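PDB 3DHN: NAD-dependent epimerase/dehydratase from Bacteroides thetaiotaomicron, which probably binds NAD or NADP through a Rossmann-type domain and may act as an oxidoreductase or epimerase, its substrate not being established. Local coordinates for residues A[91-94]-A[95-98]. Residues are numbered along the deposited sequence; the frame is centred on the assembly and turned at random.
Sequences VYLT and IIDG
Ile95 reaches back along helix 87-101 to Val91, one turn earlier. Its CG1 lies beside the backbone N (chi1 -68°), and the extended chain (chi2 172°) carries CD1 past Val91 O. CD1 ends 4.2 Å from Val91 CG1, and the two side chains meet at a slant. Both also touch Val55 and Phe75 in loops, and Ile95 reaches Phe107 of strand 106-110. An alanine here would probably take away the CD1 contact of Val91 CG1 and open a gap towards Phe75 and Phe107.

Leu93 CD2 makes an apolar contact with Ile96 CG2 (4.2 Å) and a plain van der Waals contact with Asp97 OD2 (3.7 Å). Ile96 CG1 is anti to its backbone N (chi1 -172°), which turns CG2 back toward the preceding turn, beside Leu93 O at 3.2 Å. The ring of Tyr92 meets Phe144 of helix 135-149.

The backbone follows the i to i+4 pattern. Asp97 N bonds to Leu93 O at 3.0 Å, and Gly98 N to Thr94 O at 2.9 Å. Ile96 N to Tyr92 O is weak. Thr94 OG1 bonds back to Lys90 O, so its hydroxyl is satisfied within the helix.

The helix links parallel strands 70-73 and 106-110, a beta-alpha-beta crossover of this Rossmann-type fold. Its chemistry is divided accordingly: Ile95 and Ile96 face strand 106-110, Leu93 and Ile96 face helix 135-149, and Thr94 and Asp97 lie against Leu58 of helix 58-65 and stay partly exposed.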
loop_
_atom_site.group_PDB
_atom_site.type_symbol
_atom_site.label_atom_id
_atom_site.label_comp_id
_atom_site.label_asym_id
_atom_site.label_seq_id
_atom_site.Cartn_x
_atom_site.Cartn_y
_atom_site.Cartn_z
ATOM N N VAL A 91 -5.200 10.014 -10.407
ATOM C CA VAL A 91 -5.808 8.707 -10.168
ATOM C C VAL A 91 -5.773 8.315 -8.691
ATOM O O VAL A 91 -6.708 7.675 -8.200
ATOM C CB VAL A 91 -5.119 7.603 -10.994
ATOM C CG1 VAL A 91 -5.656 6.247 -10.588
ATOM C CG2 VAL A 91 -5.368 7.838 -12.479
ATOM N N TYR A 92 -4.697 8.682 -7.993
ATOM C CA TYR A 92 -4.586 8.373 -6.568
ATOM C C TYR A 92 -5.754 9.032 -5.841
ATOM O O TYR A 92 -6.322 8.462 -4.908
ATOM C CB TYR A 92 -3.267 8.896 -5.976
ATOM C CG TYR A 92 -2.017 8.138 -6.388
ATOM C CD1 TYR A 92 -2.015 6.747 -6.474
ATOM C CD2 TYR A 92 -0.818 8.816 -6.646
ATOM C CE1 TYR A 92 -0.861 6.046 -6.804
ATOM C CE2 TYR A 92 0.344 8.126 -6.977
ATOM C CZ TYR A 92 0.316 6.739 -7.054
ATOM O OH TYR A 92 1.457 6.043 -7.393
ATOM N N LEU A 93 -6.106 10.240 -6.282
ATOM C CA LEU A 93 -7.206 10.999 -5.688
ATOM C C LEU A 93 -8.567 10.368 -5.944
ATOM O O LEU A 93 -9.386 10.252 -5.032
ATOM C CB LEU A 93 -7.228 12.433 -6.225
ATOM C CG LEU A 93 -6.785 13.560 -5.285
ATOM C CD1 LEU A 93 -7.115 14.905 -5.933
ATOM C CD2 LEU A 93 -7.494 13.443 -3.942
ATOM N N THR A 94 -8.810 9.982 -7.194
ATOM C CA THR A 94 -10.077 9.363 -7.580
ATOM C C THR A 94 -10.371 8.128 -6.735
ATOM O O THR A 94 -11.516 7.865 -6.379
ATOM C CB THR A 94 -10.070 8.953 -9.072
ATOM O OG1 THR A 94 -9.887 10.118 -9.887
ATOM C CG2 THR A 94 -11.384 8.282 -9.453
ATOM N N ILE A 95 -9.329 7.371 -6.415
ATOM C CA ILE A 95 -9.490 6.166 -5.610
ATOM C C ILE A 95 -9.966 6.453 -4.190
ATOM O O ILE A 95 -10.965 5.885 -3.741
ATOM C CB ILE A 95 -8.171 5.360 -5.553
ATOM C CG1 ILE A 95 -7.864 4.788 -6.940
ATOM C CG2 ILE A 95 -8.286 4.233 -4.530
ATOM C CD1 ILE A 95 -6.485 4.134 -7.061
ATOM N N ILE A 96 -9.262 7.328 -3.479
ATOM C CA ILE A 96 -9.643 7.635 -2.102
ATOM C C ILE A 96 -10.996 8.333 -2.041
ATOM O O ILE A 96 -11.774 8.114 -1.113
ATOM C CB ILE A 96 -8.567 8.498 -1.383
ATOM C CG1 ILE A 96 -8.920 8.619 0.104
ATOM C CG2 ILE A 96 -8.477 9.878 -2.018
ATOM C CD1 ILE A 96 -7.770 9.097 0.978
ATOM N N ASP A 97 -11.287 9.164 -3.035
ATOM C CA ASP A 97 -12.571 9.848 -3.061
ATOM C C ASP A 97 -13.679 8.855 -3.409
ATOM O O ASP A 97 -14.823 9.010 -2.981
ATOM C CB ASP A 97 -12.544 11.009 -4.050
ATOM C CG ASP A 97 -11.627 12.131 -3.594
ATOM O OD1 ASP A 97 -11.447 12.289 -2.364
ATOM O OD2 ASP A 97 -11.100 12.862 -4.452
ATOM N N GLY A 98 -13.335 7.822 -4.171
ATOM C CA GLY A 98 -14.333 6.823 -4.520
ATOM C C GLY A 98 -14.643 5.999 -3.288
ATOM O O GLY A 98 -15.786 5.599 -3.063
#